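Local coordinates for CG14216 (Drosophila melanogaster, PDB 3P9Y), which removes phosphate from the C-terminal domain of RNA polymerase II as a nuclear protein phosphatase and probably takes part in RNA processing and termination, at residues R136-N142 against L192-Y198; D6-V12 against I163-A167; E100-D104 against L122-M127; S23-H27 against R38-T42. The protein carries 2 engineered substitutions. All coordinates share one frame; numbering follows the deposited sequence.

In the fold
The four contacts are spread around one five-stranded mixed sheet. Interaction 1 pairs strand 137-142 with the C-terminal strand 192-197 at one border; interaction 4 sets helix 22-32 on strand 36-41 at the other, the two centres about 17 Å apart. Interaction 2 lays the start of strand 11-16 on helix 149-167, and Val12 O meets Arg38 N of interaction 4. Interaction 3 packs the loop holding 100-104 on helix 117-128, touching interaction 4 at Gly41 and interaction 1 through Met127. Along the chain interaction 2 spans interactions 4 and 3, which close in that order; interaction 1 opens after 3 and crosses 2, tying both ends of this LMW PTP-like phosphatase into its core.

Interaction 1 of 4, residues R136-N142 against L192-Y198; sequences RPVHVLN and LHSVLFY
His139 turns its ring carbon CG anti to its own carbonyl carbon (chi1 -60°), while His193 on the facing strand swings CG anti to the backbone N (chi1 177°), and the two imidazoles meet rim to rim. His139 ND1 and His193 NE2 are hydrogen-bonded at 3.1 Å, each near the plane of the other ring, although the ring planes stand 40° apart. The far nitrogen of His139, NE2, bonds Asp173, so both nitrogens of this buried ring have partners. Leu141 runs alongside His193 and sets CD2 at 3.4 Å from His193 CD2; Val195 lies beside His139 on the same face of the sheet. At the far end of that face the ring of Phe197 meets Pro137, with Pro137 CB 3.9 Å from Phe197 CE1. The backbones form a regular antiparallel ladder, Val138 with Leu196 and Val140 with Ser194 being hydrogen-bonded pairs; Val138 N to Leu196 O measures 2.8 Å. This ladder adds an antiparallel edge strand to the four parallel strands characteristic of the LMW PTP-like fold. On the other face, toward helix 117-128, Val140 CG2 touches Leu196 CD1 at 3.7 Å, and both Val138 and Leu196 pack on Met127. Tyr198 extends the pairing by one more bond, its N to Arg136 O (3.1 Å). Its side chain crosses that of Val138 at about a right angle, with CE2 3.6 Å from Val138 CB, and its hydroxyl bonds Phe109 N.

Interaction 2 of 4, residues D6-V12 against I163-A167; sequences DPSKLAV and INMMA
The Asp6 carboxylate rests OD1 against the methyl of Ala167, 3.3 Å from CB, and receives two backbone amides from outside its plane. Ser8 N meets Asp6 OD1 at 2.9 Å, 57° out of the carboxylate plane, closing an Asx turn; Leu10 N meets Asp6 OD2 from 44° out of it. Asp6 to Lys9 form a type I beta turn, closed by Lys9 N to Asp6 O at 3.1 Å, and the carboxylate adds its two bonds to this backbone one. With an alanine here, the amides of Ser8 and Leu10 would probably be left without their acceptors and the turn less firmly shaped. Across the contact Ser8 OG donates to Ala167 O at 2.6 Å, turned to it by a chi1 of -79°. OG also accepts from a water that donates in turn to Met166 O; the hydroxyl thus bonds Ala167 O directly and reaches Met166 O through the water. Beyond the turn the contact becomes apolar. Leu10 CD1 lies 3.9 Å from Ala167 CB, and Val12 meets Ile163 tip to tip, CG2 to CG2 at 4.1 Å. The turn leads into strand 11-16, which pairs with strand 36-41; Ile163 of helix 149-167 also packs on Ile111 and Val113 of strand 111-114, while Met166 reaches Ile176 of helix 172-187.

Interaction 3 of 4, residues E100-D104 against L122-M127; sequences ERFQD and LVVMHM
His126, whose ring lies against Gln103, is fixed at its backbone by the shortest polar bond within the two segments, the helical N-H to Leu122 O at 2.9 Å. No hydrogen bond joins the segments; they meet by packing, with Gln103 O 3.0 Å from His126 CE1. Gln103 CA sits over one face of the imidazole, a CH-pi contact 3.6 Å from the ring centroid and 19° off its normal. Gln103 CB and CG continue along the ring beside ND1. The bent Gln103 chain lays its amide carbon CD over the Arg101 guanidinium, whose edge makes a salt bridge to Asp104 through a weak hydrogen bond, NE to OD2 at 3.3 Å. The amide end is held elsewhere, NE2 donating to Thr42 O. Phe102 projects CG anti to its backbone N (chi1 175°), which turns the ring toward helix 117-128. CE2 touches Val123 CG1 at 3.8 Å and His126 CD2 at 3.9 Å, and Met127 SD lies at the ring edge. Phe102 and Val123 pack on Ile112 of strand 111-114, Val123 also reaching Val140 of strand 137-142. The backbones of Glu100 and Phe102 bond to Gly41, so this loop bridges strand 36-41 and helix 117-128.

Interaction 4 of 4, residues S23-H27 against R38-T42; sequences SMEAH and RSYGT
Ser23 and His27, one helical turn apart and joined by the bond from His27 N to Ser23 O (2.8 Å), face Ser39 on a strand that runs antiparallel to their helix, the axes 8.1 Å apart and their directions at 177°. His27 carries its ring with CG anti to the backbone N (chi1 -172°), which brings ND1 to the Ser39 hydroxyl. The bond between His27 ND1 and Ser39 OG, 2.9 Å long, is nearly straight at 173° and lies in the ring plane. Ser39 OG is gripped further by Lys96 NZ and Asn19 OD1, and Met24, its chain bent at chi2 and chi3, brings SD to 3.3 Å from the same oxygen. Next to ND1 in the ring, His27 CE1 comes within 4.0 Å of Arg38 CA. A leucine in place of His27 has no ring nitrogen, so Ser39 OG would probably keep Lys96 and Asn19 but lose its side-chain link to the helix. Ser23 OG passes 3.9 Å from Ser39 CB; its polar bonds go to Asn19 and to Asp16, which occupies the place of the family's CX5R cysteine and is probably one of the engineered residues. Helix 85-95 adds Ile95, which touches both Met24 and His27. Helix 22-32 is the crossover of the beta-alpha-beta unit 11-16, 22-32, 36-41, and this contact seats it on the unit's second strand. As in low-molecular-weight tyrosine phosphatases, the connection from the first strand into this helix is consistent with the phosphate-binding P-loop, and Ser23 lies at its helical end.

Interaction 1 of 4, residues R136-N142 against L192-Y198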
loop_
_atom_site.group_PDB
_atom_site.type_symbol
_atom_site.label_atom_id
_atom_site.label_comp_id
_atom_site.label_asym_id
_atom_site.label_seq_id
_atom_site.Cartn_x
_atom_site.Cartn_y
_atom_site.Cartn_z
ATOM N N ARG A 136 -20.414 8.666 -2.535
ATOM C CA ARG A 136 -19.117 9.303 -2.328
ATOM C C ARG A 136 -18.087 8.664 -3.255
ATOM O O ARG A 136 -17.765 7.487 -3.108
ATOM C CB ARG A 136 -18.662 9.150 -0.875
ATOM C CG ARG A 136 -17.229 9.606 -0.631
ATOM C CD ARG A 136 -16.742 9.221 0.761
ATOM N NE ARG A 136 -15.344 9.593 0.976
ATOM C CZ ARG A 136 -14.707 9.476 2.138
ATOM N NH1 ARG A 136 -15.340 8.991 3.198
ATOM N NH2 ARG A 136 -13.434 9.844 2.244
ATOM N N PRO A 137 -17.569 9.438 -4.217
ATOM C CA PRO A 137 -16.604 8.873 -5.164
ATOM C C PRO A 137 -15.267 8.548 -4.500
ATOM O O PRO A 137 -14.814 9.280 -3.617
ATOM C CB PRO A 137 -16.415 9.992 -6.199
ATOM C CG PRO A 137 -17.471 11.012 -5.910
ATOM C CD PRO A 137 -17.814 10.867 -4.466
ATOM N N VAL A 138 -14.663 7.445 -4.922
ATOM C CA VAL A 138 -13.311 7.084 -4.517
ATOM C C VAL A 138 -12.538 6.673 -5.763
ATOM O O VAL A 138 -13.052 5.937 -6.605
ATOM C CB VAL A 138 -13.306 5.927 -3.502
ATOM C CG1 VAL A 138 -14.044 4.719 -4.056
ATOM C CG2 VAL A 138 -11.877 5.566 -3.121
ATOM N N HIS A 139 -11.309 7.163 -5.890
ATOM C CA HIS A 139 -10.495 6.858 -7.059
ATOM C C HIS A 139 -9.484 5.763 -6.752
ATOM O O HIS A 139 -8.624 5.935 -5.902
ATOM C CB HIS A 139 -9.762 8.108 -7.529
ATOM C CG HIS A 139 -10.673 9.227 -7.921
ATOM N ND1 HIS A 139 -11.386 9.230 -9.100
ATOM C CD2 HIS A 139 -10.988 10.381 -7.288
ATOM C CE1 HIS A 139 -12.104 10.335 -9.176
ATOM N NE2 HIS A 139 -11.878 11.052 -8.090
ATOM N N VAL A 140 -9.592 4.637 -7.445
ATOM C CA VAL A 140 -8.612 3.570 -7.308
ATOM C C VAL A 140 -7.571 3.721 -8.417
ATOM O O VAL A 140 -7.911 3.812 -9.599
ATOM C CB VAL A 140 -9.284 2.179 -7.353
ATOM C CG1 VAL A 140 -8.282 1.087 -7.036
ATOM C CG2 VAL A 140 -10.441 2.130 -6.363
ATOM N N LEU A 141 -6.301 3.774 -8.023
ATOM C CA LEU A 141 -5.204 3.994 -8.955
ATOM C C LEU A 141 -4.156 2.909 -8.778
ATOM O O LEU A 141 -3.714 2.652 -7.659
ATOM C CB LEU A 141 -4.560 5.353 -8.684
ATOM C CG LEU A 141 -5.494 6.562 -8.723
ATOM C CD1 LEU A 141 -4.811 7.786 -8.126
ATOM C CD2 LEU A 141 -5.948 6.834 -10.154
ATOM N N ASN A 142 -3.756 2.267 -9.870
ATOM C CA ASN A 142 -2.711 1.257 -9.793
ATOM C C ASN A 142 -1.402 1.789 -10.325
ATOM O O ASN A 142 -1.338 2.310 -11.436
ATOM C CB ASN A 142 -3.077 -0.003 -10.573
ATOM C CG ASN A 142 -2.044 -1.103 -10.399
ATOM O OD1 ASN A 142 -1.989 -1.764 -9.360
ATOM N ND2 ASN A 142 -1.209 -1.292 -11.410
ATOM N N LEU A 192 -3.550 2.504 -13.870
ATOM C CA LEU A 192 -4.906 1.996 -14.044
ATOM C C LEU A 192 -5.811 2.817 -13.135
ATOM O O LEU A 192 -5.457 3.092 -11.989
ATOM C CB LEU A 192 -4.998 0.509 -13.678
ATOM C CG LEU A 192 -3.925 -0.406 -14.276
ATOM C CD1 LEU A 192 -4.131 -1.837 -13.804
ATOM C CD2 LEU A 192 -3.929 -0.341 -15.804
ATOM N N HIS A 193 -6.974 3.210 -13.639
ATOM C CA HIS A 193 -7.866 4.072 -12.878
ATOM C C HIS A 193 -9.318 3.618 -12.955
ATOM O O HIS A 193 -9.833 3.332 -14.036
ATOM C CB HIS A 193 -7.764 5.509 -13.373
ATOM C CG HIS A 193 -8.704 6.448 -12.683
ATOM N ND1 HIS A 193 -9.357 7.470 -13.339
ATOM C CD2 HIS A 193 -9.098 6.518 -11.391
ATOM C CE1 HIS A 193 -10.109 8.131 -12.478
ATOM N NE2 HIS A 193 -9.973 7.572 -11.290
ATOM N N SER A 194 -9.961 3.542 -11.794
ATOM C CA SER A 194 -11.394 3.299 -11.718
ATOM C C SER A 194 -11.996 4.258 -10.707
ATOM O O SER A 194 -11.361 4.589 -9.704
ATOM C CB SER A 194 -11.681 1.861 -11.284
ATOM O OG SER A 194 -11.236 0.937 -12.257
ATOM N N VAL A 195 -13.214 4.710 -10.980
ATOM C CA VAL A 195 -13.974 5.476 -10.004
ATOM C C VAL A 195 -15.070 4.593 -9.430
ATOM O O VAL A 195 -15.942 4.123 -10.157
ATOM C CB VAL A 195 -14.626 6.718 -10.628
ATOM C CG1 VAL A 195 -15.265 7.569 -9.547
ATOM C CG2 VAL A 195 -13.600 7.526 -11.411
ATOM N N LEU A 196 -15.018 4.365 -8.123
ATOM C CA LEU A 196 -16.046 3.594 -7.441
ATOM C C LEU A 196 -16.753 4.489 -6.435
ATOM O O LEU A 196 -16.409 5.660 -6.293
ATOM C CB LEU A 196 -15.422 2.383 -6.759
ATOM C CG LEU A 196 -14.731 1.456 -7.759
ATOM C CD1 LEU A 196 -13.714 0.562 -7.077
ATOM C CD2 LEU A 196 -15.765 0.629 -8.510
ATOM N N PHE A 197 -17.748 3.946 -5.747
ATOM C CA PHE A 197 -18.556 4.748 -4.840
ATOM C C PHE A 197 -18.863 3.989 -3.559
ATOM O O PHE A 197 -19.150 2.796 -3.587
ATOM C CB PHE A 197 -19.864 5.163 -5.520
ATOM C CG PHE A 197 -19.668 6.033 -6.733
ATOM C CD1 PHE A 197 -19.662 7.412 -6.619
ATOM C CD2 PHE A 197 -19.489 5.469 -7.984
ATOM C CE1 PHE A 197 -19.480 8.214 -7.731
ATOM C CE2 PHE A 197 -19.307 6.264 -9.098
ATOM C CZ PHE A 197 -19.301 7.639 -8.971
ATOM N N TYR A 198 -18.794 4.693 -2.435
ATOM C CA TYR A 198 -19.218 4.133 -1.161
ATOM C C TYR A 198 -20.712 4.342 -0.993
ATOM O O TYR A 198 -21.331 3.731 -0.124
ATOM C CB TYR A 198 -18.482 4.799 -0.002
ATOM C CG TYR A 198 -17.012 4.471 0.067
ATOM C CD1 TYR A 198 -16.578 3.244 0.544
ATOM C CD2 TYR A 198 -16.059 5.394 -0.332
ATOM C CE1 TYR A 198 -15.231 2.943 0.616
ATOM C CE2 TYR A 198 -14.710 5.103 -0.260
ATOM C CZ TYR A 198 -14.302 3.877 0.212
ATOM O OH TYR A 198 -12.959 3.588 0.284
ATOM O OXT TYR A 198 -21.321 5.136 -1.713
#

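Interaction 2 of 4, residues D6-V12 against I163-A167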
loop_
_atom_site.group_PDB
_atom_site.type_symbol
_atom_site.label_atom_id
_atom_site.label_comp_id
_atom_site.label_asym_id
_atom_site.label_seq_id
_atom_site.Cartn_x
_atom_site.Cartn_y
_atom_site.Cartn_z
ATOM N N ASP A 6 -1.155 18.341 3.980
ATOM C CA ASP A 6 -1.927 18.142 2.758
ATOM C C ASP A 6 -3.104 19.114 2.734
ATOM O O ASP A 6 -4.012 19.005 3.551
ATOM C CB ASP A 6 -2.435 16.698 2.703
ATOM C CG ASP A 6 -3.367 16.445 1.538
ATOM O OD1 ASP A 6 -3.470 17.313 0.655
ATOM O OD2 ASP A 6 -4.001 15.371 1.505
ATOM N N PRO A 7 -3.093 20.069 1.790
ATOM C CA PRO A 7 -4.141 21.100 1.740
ATOM C C PRO A 7 -5.509 20.543 1.343
ATOM O O PRO A 7 -6.525 21.176 1.606
ATOM C CB PRO A 7 -3.627 22.071 0.673
ATOM C CG PRO A 7 -2.750 21.242 -0.212
ATOM C CD PRO A 7 -2.144 20.181 0.667
ATOM N N SER A 8 -5.528 19.375 0.712
ATOM C CA SER A 8 -6.774 18.745 0.297
ATOM C C SER A 8 -7.302 17.787 1.357
ATOM O O SER A 8 -8.415 17.272 1.244
ATOM C CB SER A 8 -6.564 17.985 -1.010
ATOM O OG SER A 8 -6.569 18.876 -2.110
ATOM N N LYS A 9 -6.488 17.543 2.377
ATOM C CA LYS A 9 -6.828 16.597 3.432
ATOM C C LYS A 9 -7.379 15.282 2.884
ATOM O O LYS A 9 -8.299 14.698 3.453
ATOM C CB LYS A 9 -7.807 17.229 4.424
ATOM C CG LYS A 9 -7.170 18.308 5.306
ATOM C CD LYS A 9 -5.757 17.904 5.759
ATOM C CE LYS A 9 -5.709 16.466 6.301
ATOM N NZ LYS A 9 -4.559 15.637 5.779
ATOM N N LEU A 10 -6.795 14.816 1.782
ATOM C CA LEU A 10 -7.141 13.518 1.218
ATOM C C LEU A 10 -6.975 12.409 2.242
ATOM O O LEU A 10 -6.011 12.400 3.005
ATOM C CB LEU A 10 -6.242 13.200 0.020
ATOM C CG LEU A 10 -6.346 14.133 -1.184
ATOM C CD1 LEU A 10 -5.188 13.891 -2.125
ATOM C CD2 LEU A 10 -7.671 13.944 -1.905
ATOM N N ALA A 11 -7.921 11.475 2.251
ATOM C CA ALA A 11 -7.761 10.224 2.972
ATOM C C ALA A 11 -7.273 9.181 1.975
ATOM O O ALA A 11 -7.983 8.828 1.031
ATOM C CB ALA A 11 -9.076 9.794 3.604
ATOM N N VAL A 12 -6.053 8.697 2.183
ATOM C CA VAL A 12 -5.392 7.828 1.223
ATOM C C VAL A 12 -5.178 6.436 1.809
ATOM O O VAL A 12 -4.900 6.289 2.995
ATOM C CB VAL A 12 -4.011 8.410 0.825
ATOM C CG1 VAL A 12 -3.285 7.479 -0.141
ATOM C CG2 VAL A 12 -4.169 9.798 0.222
ATOM N N ILE A 163 0.443 11.342 -5.538
ATOM C CA ILE A 163 -0.529 11.828 -4.563
ATOM C C ILE A 163 -0.339 13.326 -4.341
ATOM O O ILE A 163 -1.299 14.074 -4.236
ATOM C CB ILE A 163 -0.411 11.091 -3.213
ATOM C CG1 ILE A 163 -0.670 9.590 -3.390
ATOM C CG2 ILE A 163 -1.384 11.685 -2.200
ATOM C CD1 ILE A 163 -2.111 9.235 -3.731
ATOM N N ASN A 164 0.915 13.758 -4.273
ATOM C CA ASN A 164 1.226 15.169 -4.123
ATOM C C ASN A 164 0.582 15.989 -5.240
ATOM O O ASN A 164 0.009 17.042 -4.990
ATOM C CB ASN A 164 2.740 15.375 -4.115
ATOM C CG ASN A 164 3.134 16.772 -3.702
ATOM O OD1 ASN A 164 2.760 17.246 -2.622
ATOM N ND2 ASN A 164 3.898 17.449 -4.558
ATOM N N MET A 165 0.668 15.484 -6.468
ATOM C CA MET A 165 0.099 16.157 -7.629
ATOM C C MET A 165 -1.419 16.294 -7.482
ATOM O O MET A 165 -1.995 17.365 -7.701
ATOM C CB MET A 165 0.438 15.368 -8.902
ATOM C CG MET A 165 -0.269 15.855 -10.166
ATOM S SD MET A 165 0.007 14.774 -11.597
ATOM C CE MET A 165 -0.728 13.251 -11.010
ATOM N N MET A 166 -2.064 15.205 -7.095
ATOM C CA MET A 166 -3.510 15.188 -6.981
ATOM C C MET A 166 -3.999 16.028 -5.807
ATOM O O MET A 166 -5.100 16.570 -5.853
ATOM C CB MET A 166 -3.994 13.749 -6.872
ATOM C CG MET A 166 -3.768 12.985 -8.168
ATOM S SD MET A 166 -4.196 11.254 -8.027
ATOM C CE MET A 166 -3.131 10.744 -6.683
ATOM N N ALA A 167 -3.166 16.156 -4.780
ATOM C CA ALA A 167 -3.509 16.935 -3.594
ATOM C C ALA A 167 -3.561 18.422 -3.917
ATOM O O ALA A 167 -4.218 19.190 -3.220
ATOM C CB ALA A 167 -2.504 16.675 -2.470
HETATM O O HOH W 1 -7.082 17.284 -4.290
#

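Interaction 3 of 4, residues E100-D104 against L122-M127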
loop_
_atom_site.group_PDB
_atom_site.type_symbol
_atom_site.label_atom_id
_atom_site.label_comp_id
_atom_site.label_asym_id
_atom_site.label_seq_id
_atom_site.Cartn_x
_atom_site.Cartn_y
_atom_site.Cartn_z
ATOM N N GLU A 100 -3.186 -5.600 8.004
ATOM C CA GLU A 100 -4.639 -5.542 7.888
ATOM C C GLU A 100 -5.066 -5.900 6.474
ATOM O O GLU A 100 -4.359 -5.599 5.514
ATOM C CB GLU A 100 -5.132 -4.138 8.202
ATOM C CG GLU A 100 -4.559 -3.538 9.464
ATOM C CD GLU A 100 -4.987 -2.101 9.640
ATOM O OE1 GLU A 100 -6.180 -1.870 9.923
ATOM O OE2 GLU A 100 -4.139 -1.199 9.486
ATOM N N ARG A 101 -6.228 -6.535 6.354
ATOM C CA ARG A 101 -6.756 -6.945 5.059
ATOM C C ARG A 101 -7.746 -5.887 4.580
ATOM O O ARG A 101 -8.610 -5.449 5.339
ATOM C CB ARG A 101 -7.435 -8.320 5.165
ATOM C CG ARG A 101 -7.244 -9.204 3.930
ATOM C CD ARG A 101 -7.834 -10.606 4.109
ATOM N NE ARG A 101 -9.195 -10.706 3.579
ATOM C CZ ARG A 101 -9.527 -11.303 2.433
ATOM N NH1 ARG A 101 -8.609 -11.881 1.671
ATOM N NH2 ARG A 101 -10.793 -11.329 2.049
ATOM N N PHE A 102 -7.613 -5.471 3.326
ATOM C CA PHE A 102 -8.446 -4.403 2.793
ATOM C C PHE A 102 -9.914 -4.802 2.781
ATOM O O PHE A 102 -10.787 -3.983 3.056
ATOM C CB PHE A 102 -8.017 -4.027 1.371
ATOM C CG PHE A 102 -8.921 -3.014 0.723
ATOM C CD1 PHE A 102 -8.885 -1.684 1.111
ATOM C CD2 PHE A 102 -9.818 -3.393 -0.261
ATOM C CE1 PHE A 102 -9.724 -0.751 0.528
ATOM C CE2 PHE A 102 -10.661 -2.462 -0.851
ATOM C CZ PHE A 102 -10.614 -1.141 -0.456
ATOM N N GLN A 103 -10.178 -6.065 2.462
ATOM C CA GLN A 103 -11.546 -6.543 2.284
ATOM C C GLN A 103 -12.314 -6.549 3.606
ATOM O O GLN A 103 -13.535 -6.699 3.616
ATOM C CB GLN A 103 -11.547 -7.948 1.674
ATOM C CG GLN A 103 -11.027 -8.028 0.235
ATOM C CD GLN A 103 -9.546 -8.373 0.150
ATOM O OE1 GLN A 103 -8.743 -7.938 0.978
ATOM N NE2 GLN A 103 -9.177 -9.152 -0.861
ATOM N N ASP A 104 -11.600 -6.380 4.717
ATOM C CA ASP A 104 -12.226 -6.411 6.038
ATOM C C ASP A 104 -12.286 -5.043 6.712
ATOM O O ASP A 104 -12.791 -4.924 7.827
ATOM C CB ASP A 104 -11.485 -7.395 6.950
ATOM C CG ASP A 104 -11.575 -8.825 6.456
ATOM O OD1 ASP A 104 -12.691 -9.261 6.107
ATOM O OD2 ASP A 104 -10.533 -9.514 6.408
ATOM N N LEU A 122 -8.617 -7.063 -7.130
ATOM C CA LEU A 122 -9.247 -7.517 -5.896
ATOM C C LEU A 122 -9.901 -6.340 -5.179
ATOM O O LEU A 122 -11.002 -6.460 -4.640
ATOM C CB LEU A 122 -8.219 -8.200 -4.989
ATOM C CG LEU A 122 -7.748 -9.572 -5.484
ATOM C CD1 LEU A 122 -6.543 -10.060 -4.701
ATOM C CD2 LEU A 122 -8.887 -10.590 -5.404
ATOM N N VAL A 123 -9.220 -5.200 -5.184
ATOM C CA VAL A 123 -9.743 -3.995 -4.566
ATOM C C VAL A 123 -11.016 -3.553 -5.281
ATOM O O VAL A 123 -12.018 -3.252 -4.640
ATOM C CB VAL A 123 -8.701 -2.851 -4.599
ATOM C CG1 VAL A 123 -9.360 -1.515 -4.311
ATOM C CG2 VAL A 123 -7.564 -3.128 -3.608
ATOM N N VAL A 124 -10.974 -3.524 -6.609
ATOM C CA VAL A 124 -12.110 -3.055 -7.394
ATOM C C VAL A 124 -13.283 -4.025 -7.260
ATOM O O VAL A 124 -14.427 -3.610 -7.087
ATOM C CB VAL A 124 -11.729 -2.867 -8.876
ATOM C CG1 VAL A 124 -12.964 -2.616 -9.730
ATOM C CG2 VAL A 124 -10.735 -1.715 -9.026
ATOM N N MET A 125 -12.988 -5.320 -7.316
ATOM C CA MET A 125 -14.014 -6.342 -7.173
ATOM C C MET A 125 -14.692 -6.189 -5.821
ATOM O O MET A 125 -15.916 -6.231 -5.724
ATOM C CB MET A 125 -13.407 -7.741 -7.309
ATOM C CG MET A 125 -14.438 -8.857 -7.323
ATOM S SD MET A 125 -13.747 -10.464 -7.761
ATOM C CE MET A 125 -12.787 -10.853 -6.298
ATOM N N HIS A 126 -13.896 -5.986 -4.778
ATOM C CA HIS A 126 -14.434 -5.864 -3.428
ATOM C C HIS A 126 -15.330 -4.637 -3.300
ATOM O O HIS A 126 -16.398 -4.701 -2.691
ATOM C CB HIS A 126 -13.313 -5.794 -2.394
ATOM C CG HIS A 126 -13.809 -5.582 -0.999
ATOM N ND1 HIS A 126 -14.285 -6.610 -0.218
ATOM C CD2 HIS A 126 -13.935 -4.455 -0.261
ATOM C CE1 HIS A 126 -14.674 -6.128 0.950
ATOM N NE2 HIS A 126 -14.473 -4.824 0.950
ATOM N N MET A 127 -14.891 -3.526 -3.883
ATOM C CA MET A 127 -15.641 -2.280 -3.827
ATOM C C MET A 127 -16.969 -2.412 -4.566
ATOM O O MET A 127 -17.989 -1.881 -4.130
ATOM C CB MET A 127 -14.823 -1.149 -4.451
ATOM C CG MET A 127 -13.687 -0.624 -3.581
ATOM S SD MET A 127 -14.282 0.254 -2.126
ATOM C CE MET A 127 -15.340 1.498 -2.863
#

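Interaction 4 of 4, residues S23-H27 against R38-T42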
loop_
_atom_site.group_PDB
_atom_site.type_symbol
_atom_site.label_atom_id
_atom_site.label_comp_id
_atom_site.label_asym_id
_atom_site.label_seq_id
_atom_site.Cartn_x
_atom_site.Cartn_y
_atom_site.Cartn_z
ATOM N N SER A 23 3.348 -1.746 0.401
ATOM C CA SER A 23 2.372 -0.825 0.980
ATOM C C SER A 23 2.943 -0.116 2.203
ATOM O O SER A 23 2.580 1.017 2.492
ATOM C CB SER A 23 1.087 -1.554 1.375
ATOM O OG SER A 23 1.280 -2.361 2.523
ATOM N N MET A 24 3.835 -0.781 2.920
ATOM C CA MET A 24 4.376 -0.220 4.152
ATOM C C MET A 24 5.479 0.797 3.875
ATOM O O MET A 24 5.624 1.772 4.599
ATOM C CB MET A 24 4.882 -1.338 5.063
ATOM C CG MET A 24 3.755 -2.203 5.600
ATOM S SD MET A 24 2.540 -1.220 6.505
ATOM C CE MET A 24 3.343 -1.109 8.105
ATOM N N GLU A 25 6.250 0.562 2.824
ATOM C CA GLU A 25 7.239 1.527 2.379
ATOM C C GLU A 25 6.517 2.807 1.956
ATOM O O GLU A 25 6.919 3.915 2.328
ATOM C CB GLU A 25 8.028 0.949 1.209
ATOM C CG GLU A 25 9.315 1.671 0.905
ATOM C CD GLU A 25 10.369 1.446 1.970
ATOM O OE1 GLU A 25 10.749 2.431 2.625
ATOM O OE2 GLU A 25 10.803 0.288 2.163
ATOM N N ALA A 26 5.437 2.648 1.192
ATOM C CA ALA A 26 4.630 3.787 0.764
ATOM C C ALA A 26 3.938 4.442 1.958
ATOM O O ALA A 26 3.809 5.665 2.013
ATOM C CB ALA A 26 3.593 3.353 -0.270
ATOM N N HIS A 27 3.479 3.627 2.902
ATOM C CA HIS A 27 2.807 4.140 4.087
ATOM C C HIS A 27 3.751 5.101 4.788
ATOM O O HIS A 27 3.389 6.235 5.097
ATOM C CB HIS A 27 2.434 3.001 5.043
ATOM C CG HIS A 27 1.562 3.428 6.190
ATOM N ND1 HIS A 27 0.524 2.653 6.664
ATOM C CD2 HIS A 27 1.574 4.545 6.957
ATOM C CE1 HIS A 27 -0.069 3.274 7.669
ATOM N NE2 HIS A 27 0.550 4.423 7.868
ATOM N N ARG A 38 -3.435 5.091 5.230
ATOM C CA ARG A 38 -3.580 3.773 5.845
ATOM C C ARG A 38 -3.157 2.738 4.815
ATOM O O ARG A 38 -3.153 3.024 3.625
ATOM C CB ARG A 38 -5.029 3.524 6.280
ATOM C CG ARG A 38 -5.514 4.457 7.374
ATOM C CD ARG A 38 -6.893 4.062 7.879
ATOM N NE ARG A 38 -7.273 4.804 9.080
ATOM C CZ ARG A 38 -7.796 6.027 9.076
ATOM N NH1 ARG A 38 -8.005 6.667 7.929
ATOM N NH2 ARG A 38 -8.111 6.614 10.224
ATOM N N SER A 39 -2.787 1.543 5.262
ATOM C CA SER A 39 -2.301 0.516 4.344
ATOM C C SER A 39 -2.965 -0.829 4.592
ATOM O O SER A 39 -3.368 -1.135 5.713
ATOM C CB SER A 39 -0.783 0.364 4.460
ATOM O OG SER A 39 -0.401 0.042 5.785
ATOM N N TYR A 40 -3.054 -1.634 3.536
ATOM C CA TYR A 40 -3.690 -2.943 3.607
ATOM C C TYR A 40 -3.076 -3.914 2.598
ATOM O O TYR A 40 -2.350 -3.507 1.692
ATOM C CB TYR A 40 -5.190 -2.810 3.326
ATOM C CG TYR A 40 -5.881 -1.791 4.193
ATOM C CD1 TYR A 40 -6.384 -2.140 5.438
ATOM C CD2 TYR A 40 -6.022 -0.477 3.774
ATOM C CE1 TYR A 40 -7.010 -1.208 6.242
ATOM C CE2 TYR A 40 -6.647 0.461 4.567
ATOM C CZ TYR A 40 -7.140 0.091 5.801
ATOM O OH TYR A 40 -7.763 1.023 6.598
ATOM N N GLY A 41 -3.373 -5.199 2.770
ATOM C CA GLY A 41 -3.030 -6.219 1.797
ATOM C C GLY A 41 -4.326 -6.852 1.323
ATOM O O GLY A 41 -5.354 -6.676 1.962
ATOM N N THR A 42 -4.287 -7.583 0.215
ATOM C CA THR A 42 -5.498 -8.181 -0.342
ATOM C C THR A 42 -5.464 -9.710 -0.310
ATOM O O THR A 42 -6.476 -10.362 -0.554
ATOM C CB THR A 42 -5.735 -7.727 -1.796
ATOM O OG1 THR A 42 -4.552 -7.955 -2.571
ATOM C CG2 THR A 42 -6.096 -6.254 -1.848
#